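Local coordinates for Exo-alpha-sialidase (Clostridium perfringens, PDB 2VO8), which probably removes terminal sialic acids from glycans as a family 33 glycoside hydrolase and carries the cohesin module modelled here, which probably binds dockerins in toxin complexes, at residues F55-I60 with V99-K104; A28-E33 with Y46-N51; V16-Q21 with S132-K137. All blocks are in the same frame, centred on the assembly; numbering follows the deposited sequence.

Interaction 1: residues F55-I60 with V99-K104; sequences FILNEI and VNLTPK
Leu57 and Val99 make the tightest apolar meeting between strands 55-60 and 99-103, with Leu57 CD1 3.6 Å from Val99 CG1. Leu57 holds CG opposite its backbone N (chi1 180°), which lets CD1 lean across to the partner strand, and the same methyl comes within 4.1 Å of Leu101 CD2. Phe55, Ile60 and Pro103 share this face. Ile60 CG1 lies alongside Val99 CG1 at 3.9 Å, both side chains pointing the same way, while Phe55 CD1 reaches Pro103 CB at 4.2 Å. Val136 and Ile138 of strand 126-139 pack against the Phe55 side chain, so the Phe55 end of this face is buried, while Leu57 and Ile60 stay partly exposed. The strands run antiparallel, 151° apart. Ile56 and Thr102 form a hydrogen-bonded pair in which Ile56 N reaches Thr102 O at 2.9 Å with a nearly straight N-H (177°). Beyond Leu57 the register slips by one: Asn58 and Glu59 both face Asn100, a classic beta bulge. Asn100 O takes a bond from Asn58 N at 2.8 Å and a weak one from Glu59 N, and Asn100 N returns one to Glu59 O. The face bearing Ile56, Glu59, Asn100 and Thr102 is looser and more open to solvent. There Glu59 CG merely brushes Asn100 CB at 3.8 Å, and the Lys104 chain crosses Ile56 at about a right angle before its NZ bonds to Glu53 O.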
loop_
_atom_site.group_PDB
_atom_site.type_symbol
_atom_site.label_atom_id
_atom_site.label_comp_id
_atom_site.label_asym_id
_atom_site.label_seq_id
_atom_site.Cartn_x
_atom_site.Cartn_y
_atom_site.Cartn_z
ATOM N N PHE A 55 -11.624 -10.945 -1.933
ATOM C CA PHE A 55 -10.253 -11.278 -1.544
ATOM C C PHE A 55 -10.130 -11.725 -0.105
ATOM O O PHE A 55 -10.812 -11.248 0.734
ATOM C CB PHE A 55 -9.278 -10.116 -1.737
ATOM C CG PHE A 55 -9.321 -9.491 -3.082
ATOM C CD1 PHE A 55 -8.537 -9.941 -4.067
ATOM C CD2 PHE A 55 -10.155 -8.425 -3.340
ATOM C CE1 PHE A 55 -8.560 -9.374 -5.265
ATOM C CE2 PHE A 55 -10.180 -7.864 -4.522
ATOM C CZ PHE A 55 -9.399 -8.349 -5.504
ATOM N N ILE A 56 -9.177 -12.618 0.104
ATOM C CA ILE A 56 -8.634 -12.997 1.402
ATOM C C ILE A 56 -7.297 -12.194 1.673
ATOM O O ILE A 56 -6.433 -12.330 0.877
ATOM C CB ILE A 56 -8.306 -14.545 1.358
ATOM C CG1 ILE A 56 -9.552 -15.372 1.035
ATOM C CG2 ILE A 56 -7.662 -15.012 2.562
ATOM C CD1 ILE A 56 -9.289 -16.700 0.428
ATOM N N LEU A 57 -7.203 -11.434 2.793
ATOM C CA LEU A 57 -5.934 -10.813 3.153
ATOM C C LEU A 57 -4.997 -11.818 3.813
ATOM O O LEU A 57 -5.286 -12.335 4.891
ATOM C CB LEU A 57 -6.166 -9.620 4.082
ATOM C CG LEU A 57 -4.915 -8.873 4.551
ATOM C CD1 LEU A 57 -4.208 -8.218 3.374
ATOM C CD2 LEU A 57 -5.271 -7.842 5.610
ATOM N N ASN A 58 -3.872 -12.090 3.158
ATOM C CA ASN A 58 -2.941 -13.131 3.620
ATOM C C ASN A 58 -1.889 -12.641 4.572
ATOM O O ASN A 58 -1.809 -13.128 5.702
ATOM C CB ASN A 58 -2.249 -13.828 2.460
ATOM C CG ASN A 58 -3.213 -14.523 1.554
ATOM O OD1 ASN A 58 -3.103 -14.460 0.310
ATOM N ND2 ASN A 58 -4.192 -15.177 2.169
ATOM N N GLU A 59 -1.062 -11.705 4.131
ATOM C CA GLU A 59 -0.014 -11.107 5.010
ATOM C C GLU A 59 0.391 -9.777 4.399
ATOM O O GLU A 59 0.291 -9.598 3.172
ATOM C CB GLU A 59 1.229 -11.955 5.136
ATOM C CG GLU A 59 1.828 -12.368 3.788
ATOM C CD GLU A 59 3.279 -12.892 3.846
ATOM O OE1 GLU A 59 3.754 -13.262 4.961
ATOM O OE2 GLU A 59 3.924 -12.968 2.760
ATOM N N ILE A 60 0.832 -8.875 5.264
ATOM C CA ILE A 60 1.301 -7.553 4.839
ATOM C C ILE A 60 2.713 -7.460 5.423
ATOM O O ILE A 60 2.907 -7.603 6.629
ATOM C CB ILE A 60 0.408 -6.454 5.371
ATOM C CG1 ILE A 60 -0.981 -6.485 4.693
ATOM C CG2 ILE A 60 1.007 -5.061 5.135
ATOM C CD1 ILE A 60 -1.925 -5.589 5.365
ATOM N N VAL A 99 1.442 -6.306 -0.005
ATOM C CA VAL A 99 0.161 -6.801 0.516
ATOM C C VAL A 99 -0.218 -8.057 -0.277
ATOM O O VAL A 99 -0.386 -8.015 -1.484
ATOM C CB VAL A 99 -0.988 -5.741 0.428
ATOM C CG1 VAL A 99 -2.313 -6.281 1.030
ATOM C CG2 VAL A 99 -0.620 -4.460 1.079
ATOM N N ASN A 100 -0.255 -9.208 0.395
ATOM C CA ASN A 100 -0.454 -10.488 -0.279
ATOM C C ASN A 100 -1.932 -10.875 -0.089
ATOM O O ASN A 100 -2.437 -10.872 1.032
ATOM C CB ASN A 100 0.471 -11.559 0.298
ATOM C CG ASN A 100 0.513 -12.776 -0.555
ATOM O OD1 ASN A 100 -0.469 -13.576 -0.567
ATOM N ND2 ASN A 100 1.597 -12.936 -1.328
ATOM N N LEU A 101 -2.603 -11.100 -1.212
ATOM C CA LEU A 101 -4.055 -11.360 -1.299
ATOM C C LEU A 101 -4.317 -12.568 -2.164
ATOM O O LEU A 101 -3.590 -12.838 -3.058
ATOM C CB LEU A 101 -4.780 -10.153 -1.920
ATOM C CG LEU A 101 -4.682 -8.884 -1.061
ATOM C CD1 LEU A 101 -4.227 -7.674 -1.919
ATOM C CD2 LEU A 101 -5.916 -8.555 -0.319
ATOM N N THR A 102 -5.397 -13.302 -1.891
ATOM C CA THR A 102 -5.873 -14.380 -2.775
ATOM C C THR A 102 -7.344 -14.108 -3.130
ATOM O O THR A 102 -8.183 -13.953 -2.222
ATOM C CB THR A 102 -5.759 -15.759 -2.131
ATOM O OG1 THR A 102 -4.390 -16.006 -1.730
ATOM C CG2 THR A 102 -6.275 -16.881 -3.085
ATOM N N PRO A 103 -7.645 -14.004 -4.424
ATOM C CA PRO A 103 -9.081 -13.780 -4.767
ATOM C C PRO A 103 -9.905 -15.012 -4.460
ATOM O O PRO A 103 -9.385 -16.115 -4.515
ATOM C CB PRO A 103 -9.068 -13.492 -6.276
ATOM C CG PRO A 103 -7.549 -13.305 -6.650
ATOM C CD PRO A 103 -6.792 -14.062 -5.620
ATOM N N LYS A 104 -11.167 -14.821 -4.075
ATOM C CA LYS A 104 -12.027 -16.012 -3.865
ATOM C C LYS A 104 -13.322 -15.972 -4.667
ATOM O O LYS A 104 -14.145 -16.902 -4.532
ATOM C CB LYS A 104 -12.295 -16.199 -2.384
ATOM C CG LYS A 104 -13.051 -15.079 -1.687
ATOM C CD LYS A 104 -13.208 -15.446 -0.253
ATOM C CE LYS A 104 -13.985 -14.470 0.595
ATOM N NZ LYS A 104 -15.495 -14.575 0.474
#

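Interaction 2: residues A28-E33 with Y46-N51; sequences AILGIE and YLFEYN
The Tyr46 ring has Leu30 over one face, with the Gly31 carbonyl oxygen meeting the rim close to the plane of the ring. Leu30 CB stands 4.0 Å above the plane of that ring, displaced toward its rim. Leu30 CD1 makes an off-centre CH-pi contact, 4.3 Å from the Tyr46 centroid and 28° off the normal, and touches Tyr46 CD2 at 3.8 Å. Leu30 and Tyr46 run antiparallel past one another, and the phenol ends beside the backbone of strand 28-33. There Tyr46 OH gives a weak hydrogen bond to Gly31 O at 2.8 Å, a polar partner for a hydroxyl placed in the buried interior. Ile32 CG2 lies 3.8 Å from the same Tyr46 OH. The second ring, Phe48, is met obliquely by the other leucine branch, Leu30 CD2 approaching Phe48 CD1 at 4.2 Å. Leu30 thus divides its methyls between two aromatic residues, and Leu114 of strand 107-121 also packs on both Leu30 and Tyr46. The strand axes stay 10.2 Å apart and no backbone hydrogen bonds join them, so the contact is made face to face through side chains, as in the hydrophobic core of the jelly-roll beta sandwich characteristic of cohesin modules.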
loop_
_atom_site.group_PDB
_atom_site.type_symbol
_atom_site.label_atom_id
_atom_site.label_comp_id
_atom_site.label_asym_id
_atom_site.label_seq_id
_atom_site.Cartn_x
_atom_site.Cartn_y
_atom_site.Cartn_z
ATOM N N ALA A 28 0.022 -6.822 -4.010
ATOM C CA ALA A 28 -0.009 -5.399 -4.313
ATOM C C ALA A 28 1.137 -4.684 -3.612
ATOM O O ALA A 28 1.349 -4.864 -2.412
ATOM C CB ALA A 28 -1.342 -4.797 -3.900
ATOM N N ILE A 29 1.871 -3.875 -4.369
ATOM C CA ILE A 29 3.090 -3.250 -3.870
ATOM C C ILE A 29 2.881 -1.759 -3.623
ATOM O O ILE A 29 2.677 -0.986 -4.560
ATOM C CB ILE A 29 4.263 -3.438 -4.850
ATOM C CG1 ILE A 29 4.540 -4.926 -5.070
ATOM C CG2 ILE A 29 5.507 -2.730 -4.335
ATOM C CD1 ILE A 29 5.568 -5.204 -6.145
ATOM N N LEU A 30 2.932 -1.366 -2.355
ATOM C CA LEU A 30 2.644 -0.000 -1.963
ATOM C C LEU A 30 3.937 0.809 -1.813
ATOM O O LEU A 30 4.916 0.335 -1.239
ATOM C CB LEU A 30 1.862 0.064 -0.691
ATOM C CG LEU A 30 0.735 -0.938 -0.448
ATOM C CD1 LEU A 30 0.022 -0.543 0.835
ATOM C CD2 LEU A 30 -0.206 -0.873 -1.691
ATOM N N GLY A 31 3.957 2.019 -2.361
ATOM C CA GLY A 31 5.181 2.829 -2.257
ATOM C C GLY A 31 4.933 4.315 -2.312
ATOM O O GLY A 31 3.822 4.786 -2.066
ATOM N N ILE A 32 6.015 5.034 -2.593
ATOM C CA ILE A 32 5.971 6.501 -2.766
ATOM C C ILE A 32 6.719 6.849 -4.049
ATOM O O ILE A 32 7.509 6.031 -4.572
ATOM C CB ILE A 32 6.547 7.224 -1.517
ATOM C CG1 ILE A 32 7.994 6.811 -1.220
ATOM C CG2 ILE A 32 5.652 7.022 -0.256
ATOM C CD1 ILE A 32 8.640 7.695 -0.126
ATOM N N GLU A 33 6.469 8.048 -4.594
ATOM C CA GLU A 33 7.122 8.482 -5.834
ATOM C C GLU A 33 7.072 10.011 -5.901
ATOM O O GLU A 33 6.184 10.633 -5.347
ATOM C CB GLU A 33 6.461 7.843 -7.066
ATOM C CG GLU A 33 7.046 8.233 -8.444
ATOM C CD GLU A 33 6.510 9.567 -8.965
ATOM O OE1 GLU A 33 5.384 9.948 -8.610
ATOM O OE2 GLU A 33 7.235 10.250 -9.719
ATOM N N TYR A 46 -0.595 4.179 5.248
ATOM C CA TYR A 46 -1.705 4.001 4.319
ATOM C C TYR A 46 -2.978 3.593 5.054
ATOM O O TYR A 46 -2.923 3.073 6.168
ATOM C CB TYR A 46 -1.354 2.956 3.257
ATOM C CG TYR A 46 -0.040 3.215 2.556
ATOM C CD1 TYR A 46 0.053 4.160 1.541
ATOM C CD2 TYR A 46 1.106 2.515 2.906
ATOM C CE1 TYR A 46 1.252 4.400 0.897
ATOM C CE2 TYR A 46 2.309 2.748 2.267
ATOM C CZ TYR A 46 2.377 3.691 1.263
ATOM O OH TYR A 46 3.572 3.927 0.624
ATOM N N LEU A 47 -4.122 3.835 4.422
ATOM C CA LEU A 47 -5.310 3.065 4.689
ATOM C C LEU A 47 -5.584 2.385 3.354
ATOM O O LEU A 47 -5.865 3.036 2.338
ATOM C CB LEU A 47 -6.488 3.851 5.275
ATOM C CG LEU A 47 -7.608 2.854 5.680
ATOM C CD1 LEU A 47 -7.370 2.138 7.000
ATOM C CD2 LEU A 47 -9.007 3.486 5.613
ATOM N N PHE A 48 -5.394 1.063 3.382
ATOM C CA PHE A 48 -5.462 0.203 2.201
ATOM C C PHE A 48 -6.865 -0.384 2.137
ATOM O O PHE A 48 -7.329 -0.942 3.109
ATOM C CB PHE A 48 -4.458 -0.936 2.285
ATOM C CG PHE A 48 -4.580 -1.937 1.149
ATOM C CD1 PHE A 48 -4.021 -1.693 -0.094
ATOM C CD2 PHE A 48 -5.278 -3.125 1.329
ATOM C CE1 PHE A 48 -4.130 -2.601 -1.125
ATOM C CE2 PHE A 48 -5.363 -4.028 0.324
ATOM C CZ PHE A 48 -4.804 -3.800 -0.892
ATOM N N GLU A 49 -7.537 -0.240 1.004
ATOM C CA GLU A 49 -8.942 -0.689 0.897
ATOM C C GLU A 49 -9.083 -1.694 -0.217
ATOM O O GLU A 49 -8.419 -1.626 -1.261
ATOM C CB GLU A 49 -9.878 0.513 0.734
ATOM C CG GLU A 49 -9.886 1.380 1.991
ATOM C CD GLU A 49 -11.133 2.197 2.135
ATOM O OE1 GLU A 49 -12.233 1.692 1.778
ATOM O OE2 GLU A 49 -11.033 3.334 2.653
ATOM N N TYR A 50 -9.935 -2.682 0.051
ATOM C CA TYR A 50 -10.187 -3.750 -0.887
ATOM C C TYR A 50 -11.559 -4.383 -0.551
ATOM O O TYR A 50 -12.108 -4.164 0.530
ATOM C CB TYR A 50 -9.099 -4.798 -0.781
ATOM C CG TYR A 50 -9.207 -5.687 0.431
ATOM C CD1 TYR A 50 -9.800 -6.961 0.349
ATOM C CD2 TYR A 50 -8.678 -5.284 1.669
ATOM C CE1 TYR A 50 -9.847 -7.800 1.471
ATOM C CE2 TYR A 50 -8.757 -6.100 2.791
ATOM C CZ TYR A 50 -9.344 -7.369 2.687
ATOM O OH TYR A 50 -9.445 -8.150 3.831
ATOM N N ASN A 51 -12.060 -5.133 -1.505
ATOM C CA ASN A 51 -13.378 -5.724 -1.369
ATOM C C ASN A 51 -13.208 -7.049 -0.636
ATOM O O ASN A 51 -12.726 -8.015 -1.224
ATOM C CB ASN A 51 -14.034 -5.879 -2.737
ATOM C CG ASN A 51 -15.346 -6.650 -2.692
ATOM O OD1 ASN A 51 -15.844 -7.033 -1.600
ATOM N ND2 ASN A 51 -15.936 -6.840 -3.872
#

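Interaction 3: residues V16-Q21 with S132-K137; sequences VNDEVQ and SSKEVK
Lys134 NZ is gripped by two oxygens of the 16-18 turn. It donates to Val16 O at 2.7 Å, nearly in line with that carbonyl, and to Asp18 OD1 at 2.5 Å in a salt bridge short enough that its exact length deserves caution. The lysine chain is modelled as bent at chi2 and chi4, but its middle is uncertain. Asp18 has its CB directed away from strand 132-137, yet the carboxylate returns to meet NZ, and the two side chains cross at about a right angle. Next to this polar pair, the backbones join in parallel fashion. Asp18 O accepts the N-H of Lys137 at 2.9 Å, and Lys137 O in turn accepts that of Val20 N, also at 2.9 Å. Lys137 therefore bonds to the residues on either side of Glu19, with which it forms the parallel bridge. A CA-H...O contact from Val136 CA to Asp18 O, at 3.3 Å, accompanies these bonds. Val136 fills the apolar side: its CG1 touches Val16 CG2 at 3.8 Å and its CG2 meets Val20 CG2 at 4.1 Å, while Phe26 of strand 26-33 packs on Val16 and Val20. Strands 10-15 and 19-21 both pair in parallel with 126-139, so the link between them is a short interruption between two pairings to one strand of the sandwich. Glu19 OE1 and Lys137 NZ remain 5.9 Å apart, and Lys137 has a long, weak ion pair with Glu108. Two kinds of bond hold this piece: backbone bonds from Lys137 N and Val20 N, and those of the Lys134 ammonium group, whose charge Asp18 probably balances while Val16 O gives it a second acceptor.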
loop_
_atom_site.group_PDB
_atom_site.type_symbol
_atom_site.label_atom_id
_atom_site.label_comp_id
_atom_site.label_asym_id
_atom_site.label_seq_id
_atom_site.Cartn_x
_atom_site.Cartn_y
_atom_site.Cartn_z
ATOM N N VAL A 16 0.242 -3.512 -9.124
ATOM C CA VAL A 16 -0.379 -4.827 -9.061
ATOM C C VAL A 16 -0.692 -5.264 -10.482
ATOM O O VAL A 16 -0.938 -4.432 -11.412
ATOM C CB VAL A 16 -1.657 -4.786 -8.145
ATOM C CG1 VAL A 16 -2.576 -3.783 -8.604
ATOM C CG2 VAL A 16 -2.395 -6.198 -8.051
ATOM N N ASN A 17 -0.677 -6.567 -10.697
ATOM C CA ASN A 17 -0.974 -7.103 -12.001
ATOM C C ASN A 17 -2.439 -6.747 -12.311
ATOM O O ASN A 17 -3.253 -6.609 -11.405
ATOM C CB ASN A 17 -0.832 -8.642 -12.040
ATOM C CG ASN A 17 0.609 -9.124 -11.906
ATOM O OD1 ASN A 17 1.573 -8.425 -12.269
ATOM N ND2 ASN A 17 0.748 -10.367 -11.415
ATOM N N ASP A 18 -2.672 -6.510 -13.590
ATOM C CA ASP A 18 -3.978 -6.199 -14.169
ATOM C C ASP A 18 -4.957 -7.357 -13.971
ATOM O O ASP A 18 -6.163 -7.143 -13.812
ATOM C CB ASP A 18 -3.811 -5.990 -15.688
ATOM C CG ASP A 18 -3.246 -4.638 -16.042
ATOM O OD1 ASP A 18 -2.994 -3.805 -15.118
ATOM O OD2 ASP A 18 -3.088 -4.391 -17.267
ATOM N N GLU A 19 -4.441 -8.571 -14.042
ATOM C CA GLU A 19 -5.265 -9.761 -13.910
ATOM C C GLU A 19 -4.719 -10.627 -12.800
ATOM O O GLU A 19 -3.490 -10.892 -12.724
ATOM C CB GLU A 19 -5.361 -10.541 -15.220
ATOM C CG GLU A 19 -6.136 -9.733 -16.304
ATOM C CD GLU A 19 -6.457 -10.519 -17.549
ATOM O OE1 GLU A 19 -6.552 -11.764 -17.502
ATOM O OE2 GLU A 19 -6.637 -9.860 -18.606
ATOM N N VAL A 20 -5.664 -11.047 -11.959
ATOM C CA VAL A 20 -5.429 -11.999 -10.873
ATOM C C VAL A 20 -6.399 -13.172 -11.058
ATOM O O VAL A 20 -7.240 -13.143 -11.992
ATOM C CB VAL A 20 -5.567 -11.289 -9.537
ATOM C CG1 VAL A 20 -4.537 -10.113 -9.490
ATOM C CG2 VAL A 20 -6.987 -10.793 -9.281
ATOM N N GLN A 21 -6.286 -14.206 -10.232
ATOM C CA GLN A 21 -7.134 -15.391 -10.443
ATOM C C GLN A 21 -7.596 -16.037 -9.134
ATOM O O GLN A 21 -6.808 -16.184 -8.206
ATOM C CB GLN A 21 -6.427 -16.381 -11.358
ATOM C CG GLN A 21 -7.240 -17.656 -11.665
ATOM C CD GLN A 21 -6.472 -18.611 -12.574
ATOM O OE1 GLN A 21 -5.295 -18.429 -12.768
ATOM N NE2 GLN A 21 -7.146 -19.642 -13.112
ATOM N N SER A 132 -4.031 6.993 -4.412
ATOM C CA SER A 132 -3.883 6.179 -5.605
ATOM C C SER A 132 -4.789 4.925 -5.486
ATOM O O SER A 132 -5.174 4.543 -4.385
ATOM C CB SER A 132 -2.429 5.795 -5.873
ATOM O OG SER A 132 -1.862 5.083 -4.757
ATOM N N SER A 133 -5.098 4.329 -6.631
ATOM C CA SER A 133 -5.742 3.008 -6.669
ATOM C C SER A 133 -5.357 2.294 -7.927
ATOM O O SER A 133 -4.790 2.881 -8.833
ATOM C CB SER A 133 -7.267 3.097 -6.537
ATOM O OG SER A 133 -7.834 3.690 -7.691
ATOM N N LYS A 134 -5.694 1.007 -7.995
ATOM C CA LYS A 134 -5.415 0.182 -9.150
ATOM C C LYS A 134 -6.602 -0.792 -9.306
ATOM O O LYS A 134 -7.145 -1.268 -8.298
ATOM C CB LYS A 134 -4.092 -0.571 -8.944
ATOM C CG LYS A 134 -3.802 -1.766 -9.854
ATOM C CD LYS A 134 -3.484 -1.436 -11.256
ATOM C CE LYS A 134 -3.351 -2.748 -12.070
ATOM N NZ LYS A 134 -2.217 -2.617 -13.005
ATOM N N GLU A 135 -7.015 -0.998 -10.558
ATOM C CA GLU A 135 -8.086 -1.958 -10.888
ATOM C C GLU A 135 -7.477 -3.277 -11.296
ATOM O O GLU A 135 -6.495 -3.322 -12.012
ATOM C CB GLU A 135 -9.003 -1.456 -12.014
ATOM C CG GLU A 135 -9.520 -0.088 -11.807
ATOM C CD GLU A 135 -10.293 0.448 -13.009
ATOM O OE1 GLU A 135 -10.144 -0.120 -14.104
ATOM O OE2 GLU A 135 -11.028 1.424 -12.802
ATOM N N VAL A 136 -8.110 -4.364 -10.856
ATOM C CA VAL A 136 -7.755 -5.699 -11.273
ATOM C C VAL A 136 -9.013 -6.436 -11.793
ATOM O O VAL A 136 -10.127 -6.191 -11.311
ATOM C CB VAL A 136 -7.146 -6.553 -10.144
ATOM C CG1 VAL A 136 -5.945 -5.808 -9.426
ATOM C CG2 VAL A 136 -8.159 -6.903 -9.137
ATOM N N LYS A 137 -8.793 -7.346 -12.720
ATOM C CA LYS A 137 -9.828 -8.317 -13.146
ATOM C C LYS A 137 -9.511 -9.663 -12.487
ATOM O O LYS A 137 -8.371 -10.150 -12.567
ATOM C CB LYS A 137 -9.906 -8.418 -14.651
ATOM C CG LYS A 137 -10.812 -9.541 -15.175
ATOM C CD LYS A 137 -10.560 -9.781 -16.648
ATOM C CE LYS A 137 -11.529 -10.781 -17.311
ATOM N NZ LYS A 137 -12.340 -11.491 -16.341
#

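Overall arrangement
The three contacts sit about 12 to 13 Å apart, centre to centre, and meet through neighbouring strands and side-chain packing. Strands 26-33 and 95-103 are neighbours, and a probable hydrogen bond from Val99 N to Ala28 O (2.8 Å) ties interaction 1 to interaction 2; Val99 CG1 also packs on Phe48 CE2 at 3.9 Å. Interaction 3 reaches interaction 1 through Val20 CG2 and Pro103 CG, 3.7 Å apart, and through Gln21 O, 3.3 Å from Pro103 CD. Its link to interaction 2 is slighter, Val16 CB against Ala28 CA at 4.2 Å. Interaction 2 is central, its centre about 2 Å from that of the chain, whereas the others lie about 13 Å out. The assembly holds a single chain, with no dockerin partner to relate the contacts to a binding face.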